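Local coordinates for 5-formaminoimidazole-4-carboxamide-1-(beta)-D-ribofuranosyl 5'-monophosphate synthetase (Methanocaldococcus jannaschii, PDB 2R7L), which catalyses the ATP- and formate-dependent formylation of AICAR to FAICAR, a folate-independent step of purine biosynthesis, at residues A[128-140]-A[274-286]. Numbering follows the deposited sequence.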
loop_
_atom_site.group_PDB
_atom_site.type_symbol
_atom_site.label_atom_id
_atom_site.label_comp_id
_atom_site.label_asym_id
_atom_site.label_seq_id
_atom_site.Cartn_x
_atom_site.Cartn_y
_atom_site.Cartn_z
ATOM N N GLU A 128 13.146 24.252 -33.118
ATOM C CA GLU A 128 12.002 23.424 -32.759
ATOM C C GLU A 128 11.277 22.918 -34.007
ATOM O O GLU A 128 10.999 21.717 -34.137
ATOM C CB GLU A 128 11.048 24.241 -31.889
ATOM C CG GLU A 128 10.373 23.452 -30.800
ATOM C CD GLU A 128 9.423 24.299 -29.980
ATOM O OE1 GLU A 128 8.315 24.599 -30.475
ATOM O OE2 GLU A 128 9.778 24.656 -28.839
ATOM N N GLY A 129 10.981 23.837 -34.928
ATOM C CA GLY A 129 10.293 23.485 -36.167
ATOM C C GLY A 129 11.139 22.585 -37.042
ATOM O O GLY A 129 10.630 21.671 -37.695
ATOM N N LYS A 130 12.442 22.847 -37.054
ATOM C CA LYS A 130 13.396 22.000 -37.766
ATOM C C LYS A 130 13.309 20.579 -37.224
ATOM O O LYS A 130 13.146 19.618 -37.980
ATOM C CB LYS A 130 14.814 22.555 -37.593
ATOM C CG LYS A 130 15.910 21.752 -38.278
ATOM C CD LYS A 130 17.232 22.516 -38.240
ATOM C CE LYS A 130 18.385 21.679 -38.776
ATOM N NZ LYS A 130 18.094 21.101 -40.120
ATOM N N LEU A 131 13.400 20.459 -35.904
ATOM C CA LEU A 131 13.318 19.163 -35.234
ATOM C C LEU A 131 12.020 18.418 -35.559
ATOM O O LEU A 131 12.045 17.262 -35.996
ATOM C CB LEU A 131 13.468 19.353 -33.720
ATOM C CG LEU A 131 13.394 18.133 -32.795
ATOM C CD1 LEU A 131 14.232 16.960 -33.307
ATOM C CD2 LEU A 131 13.833 18.545 -31.404
ATOM N N LEU A 132 10.889 19.088 -35.354
ATOM C CA LEU A 132 9.576 18.469 -35.545
ATOM C C LEU A 132 9.307 18.128 -36.994
ATOM O O LEU A 132 8.724 17.086 -37.303
ATOM C CB LEU A 132 8.475 19.397 -35.029
ATOM C CG LEU A 132 8.518 19.708 -33.532
ATOM C CD1 LEU A 132 7.661 20.926 -33.215
ATOM C CD2 LEU A 132 8.081 18.494 -32.701
ATOM N N ARG A 133 9.725 19.025 -37.884
ATOM C CA ARG A 133 9.591 18.813 -39.318
ATOM C C ARG A 133 10.442 17.631 -39.748
ATOM O O ARG A 133 9.967 16.730 -40.440
ATOM C CB ARG A 133 9.992 20.081 -40.086
ATOM C CG ARG A 133 10.318 19.860 -41.565
ATOM C CD ARG A 133 10.462 21.178 -42.329
ATOM N NE ARG A 133 11.358 22.132 -41.672
ATOM C CZ ARG A 133 12.678 22.152 -41.830
ATOM N NH1 ARG A 133 13.270 21.260 -42.622
ATOM N NH2 ARG A 133 13.410 23.061 -41.192
ATOM N N GLU A 134 11.701 17.627 -39.323
ATOM C CA GLU A 134 12.621 16.546 -39.678
ATOM C C GLU A 134 12.257 15.210 -39.032
ATOM O O GLU A 134 12.457 14.150 -39.628
ATOM C CB GLU A 134 14.057 16.927 -39.338
ATOM C CG GLU A 134 14.602 18.050 -40.194
ATOM C CD GLU A 134 16.110 18.060 -40.225
ATOM O OE1 GLU A 134 16.705 16.991 -40.495
ATOM O OE2 GLU A 134 16.698 19.136 -39.982
ATOM N N ALA A 135 11.709 15.263 -37.820
ATOM C CA ALA A 135 11.219 14.055 -37.158
ATOM C C ALA A 135 10.025 13.484 -37.908
ATOM O O ALA A 135 9.699 12.304 -37.776
ATOM C CB ALA A 135 10.846 14.353 -35.716
ATOM N N GLY A 136 9.364 14.332 -38.692
ATOM C CA GLY A 136 8.207 13.896 -39.469
ATOM C C GLY A 136 6.905 14.061 -38.712
ATOM O O GLY A 136 5.980 13.263 -38.867
ATOM N N LEU A 137 6.825 15.099 -37.889
ATOM C CA LEU A 137 5.608 15.344 -37.110
ATOM C C LEU A 137 4.724 16.434 -37.723
ATOM O O LEU A 137 5.217 17.475 -38.156
ATOM C CB LEU A 137 5.958 15.700 -35.662
ATOM C CG LEU A 137 6.674 14.612 -34.854
ATOM C CD1 LEU A 137 6.905 15.069 -33.430
ATOM C CD2 LEU A 137 5.875 13.332 -34.872
ATOM N N ARG A 138 3.418 16.183 -37.756
ATOM C CA ARG A 138 2.450 17.178 -38.199
ATOM C C ARG A 138 2.553 18.435 -37.355
ATOM O O ARG A 138 2.567 18.365 -36.128
ATOM C CB ARG A 138 1.029 16.631 -38.105
ATOM C CG ARG A 138 0.735 15.506 -39.062
ATOM C CD ARG A 138 -0.711 15.071 -38.959
ATOM N NE ARG A 138 -1.004 13.949 -39.846
ATOM C CZ ARG A 138 -1.041 12.675 -39.466
ATOM N NH1 ARG A 138 -0.807 12.349 -38.201
ATOM N NH2 ARG A 138 -1.319 11.725 -40.353
ATOM N N VAL A 139 2.656 19.578 -38.030
ATOM C CA VAL A 139 2.634 20.887 -37.386
ATOM C C VAL A 139 1.613 21.770 -38.113
ATOM O O VAL A 139 1.142 21.408 -39.202
ATOM C CB VAL A 139 4.029 21.558 -37.390
ATOM C CG1 VAL A 139 5.008 20.757 -36.544
ATOM C CG2 VAL A 139 4.555 21.719 -38.813
ATOM N N PRO A 140 1.231 22.898 -37.494
ATOM C CA PRO A 140 0.388 23.894 -38.167
ATOM C C PRO A 140 1.133 24.550 -39.336
ATOM O O PRO A 140 2.343 24.773 -39.242
ATOM C CB PRO A 140 0.133 24.939 -37.074
ATOM C CG PRO A 140 0.472 24.250 -35.773
ATOM C CD PRO A 140 1.566 23.298 -36.118
ATOM N N MET A 274 4.917 9.209 -32.472
ATOM C CA MET A 274 5.363 10.595 -32.439
ATOM C C MET A 274 6.531 10.759 -31.494
ATOM O O MET A 274 7.509 11.456 -31.798
ATOM C CB MET A 274 4.225 11.523 -32.001
ATOM C CG MET A 274 3.084 11.633 -32.995
ATOM S SD MET A 274 1.643 12.433 -32.260
ATOM C CE MET A 274 2.272 14.078 -31.950
ATOM N N GLY A 275 6.418 10.139 -30.326
ATOM C CA GLY A 275 7.509 10.153 -29.350
ATOM C C GLY A 275 8.742 9.446 -29.894
ATOM O O GLY A 275 9.856 9.944 -29.776
ATOM N N ASP A 276 8.538 8.292 -30.516
ATOM C CA ASP A 276 9.660 7.536 -31.071
ATOM C C ASP A 276 10.407 8.348 -32.131
ATOM O O ASP A 276 11.638 8.393 -32.128
ATOM C CB ASP A 276 9.181 6.196 -31.639
ATOM C CG ASP A 276 8.809 5.196 -30.546
ATOM O OD1 ASP A 276 9.102 5.480 -29.366
ATOM O OD2 ASP A 276 8.234 4.131 -30.864
ATOM N N LYS A 277 9.659 9.011 -33.014
ATOM C CA LYS A 277 10.258 9.798 -34.097
ATOM C C LYS A 277 11.016 11.010 -33.589
ATOM O O LYS A 277 12.136 11.273 -34.024
ATOM C CB LYS A 277 9.192 10.249 -35.098
ATOM C CG LYS A 277 8.619 9.141 -35.948
ATOM C CD LYS A 277 7.551 9.706 -36.870
ATOM C CE LYS A 277 7.024 8.662 -37.829
ATOM N NZ LYS A 277 5.975 9.250 -38.702
ATOM N N LEU A 278 10.410 11.758 -32.676
ATOM C CA LEU A 278 11.081 12.921 -32.100
ATOM C C LEU A 278 12.415 12.527 -31.483
ATOM O O LEU A 278 13.412 13.240 -31.615
ATOM C CB LEU A 278 10.199 13.601 -31.046
ATOM C CG LEU A 278 10.829 14.834 -30.391
ATOM C CD1 LEU A 278 11.029 15.944 -31.419
ATOM C CD2 LEU A 278 9.992 15.341 -29.239
ATOM N N VAL A 279 12.421 11.381 -30.809
ATOM C CA VAL A 279 13.607 10.884 -30.118
ATOM C C VAL A 279 14.697 10.433 -31.095
ATOM O O VAL A 279 15.864 10.781 -30.931
ATOM C CB VAL A 279 13.226 9.754 -29.120
ATOM C CG1 VAL A 279 14.358 8.742 -28.952
ATOM C CG2 VAL A 279 12.815 10.364 -27.782
ATOM N N ALA A 280 14.303 9.675 -32.113
ATOM C CA ALA A 280 15.236 9.182 -33.119
ATOM C C ALA A 280 15.926 10.316 -33.876
ATOM O O ALA A 280 17.115 10.228 -34.174
ATOM C CB ALA A 280 14.529 8.233 -34.086
ATOM N N LYS A 281 15.193 11.388 -34.174
ATOM C CA LYS A 281 15.788 12.513 -34.891
ATOM C C LYS A 281 16.658 13.377 -33.989
ATOM O O LYS A 281 17.706 13.856 -34.415
ATOM C CB LYS A 281 14.722 13.374 -35.585
ATOM C CG LYS A 281 15.303 14.501 -36.467
ATOM C CD LYS A 281 16.144 13.967 -37.643
ATOM C CE LYS A 281 15.313 13.071 -38.561
ATOM N NZ LYS A 281 16.122 12.367 -39.606
ATOM N N ALA A 282 16.228 13.581 -32.748
ATOM C CA ALA A 282 16.983 14.416 -31.810
ATOM C C ALA A 282 18.331 13.782 -31.462
ATOM O O ALA A 282 19.277 14.474 -31.084
ATOM C CB ALA A 282 16.175 14.675 -30.553
ATOM N N LYS A 283 18.411 12.462 -31.589
ATOM C CA LYS A 283 19.683 11.762 -31.429
ATOM C C LYS A 283 20.681 12.220 -32.496
ATOM O O LYS A 283 21.845 12.484 -32.193
ATOM C CB LYS A 283 19.479 10.248 -31.505
ATOM C CG LYS A 283 18.968 9.626 -30.212
ATOM C CD LYS A 283 18.653 8.150 -30.393
ATOM C CE LYS A 283 18.287 7.503 -29.066
ATOM N NZ LYS A 283 17.434 6.305 -29.279
ATOM N N GLU A 284 20.207 12.322 -33.737
ATOM C CA GLU A 284 21.024 12.779 -34.863
ATOM C C GLU A 284 21.371 14.260 -34.769
ATOM O O GLU A 284 22.518 14.646 -34.974
ATOM C CB GLU A 284 20.306 12.517 -36.186
ATOM C CG GLU A 284 19.970 11.064 -36.453
ATOM C CD GLU A 284 19.094 10.902 -37.676
ATOM O OE1 GLU A 284 18.793 11.930 -38.317
ATOM O OE2 GLU A 284 18.704 9.759 -38.000
ATOM N N LEU A 285 20.378 15.089 -34.452
ATOM C CA LEU A 285 20.553 16.539 -34.491
ATOM C C LEU A 285 21.211 17.137 -33.252
ATOM O O LEU A 285 21.924 18.141 -33.352
ATOM C CB LEU A 285 19.220 17.247 -34.766
ATOM C CG LEU A 285 18.387 16.803 -35.976
ATOM C CD1 LEU A 285 17.191 17.736 -36.158
ATOM C CD2 LEU A 285 19.225 16.739 -37.251
ATOM N N VAL A 286 20.966 16.549 -32.081
ATOM C CA VAL A 286 21.571 17.071 -30.851
ATOM C C VAL A 286 21.981 15.958 -29.875
ATOM O O VAL A 286 21.307 15.745 -28.869
ATOM C CB VAL A 286 20.616 18.031 -30.094
ATOM C CG1 VAL A 286 21.408 19.134 -29.410
ATOM C CG2 VAL A 286 19.568 18.613 -31.028
#
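K281 NZ pairs with E284 OE1 at 3.0 Å in a salt bridge on the syn side of the carboxylate, 30° out of its plane, while the same lysine's CE meets E134 O at 3.2 Å across the contact. The setting is a helix-helix crossing in the ATP-grasp fold: the axes of 128-135 and 274-285 come within 8.8 Å, their directions 117° apart. As a worked example of close helix packing, it puts a small residue at the crossing, where the CA atoms of A135 and L278 are 5.2 Å apart. One turn earlier, L131 is a knob into the hole formed by L278, K281, A282 and L285; its CG, anti to the backbone N (chi1 179°), meets L278 CD1 at 3.5 Å, the two leucines crossing near a right angle. L278 also packs on F294 and L296 of strand 292-300, so helix 268-285 rests on the sheet. The lysine chain, bent at chi2 and chi3, lays CG and CD against E134 CB; an alanine in its place would probably leave E284 without its cationic mate and open a gap beside E134. Helix 125-135 ends in a Schellman motif at G136, whose positive phi turns the chain toward P140, which touches ATP. Just past that turn, L137 CD2 lies 3.7 Å from M274 CA and meets its CB and CG.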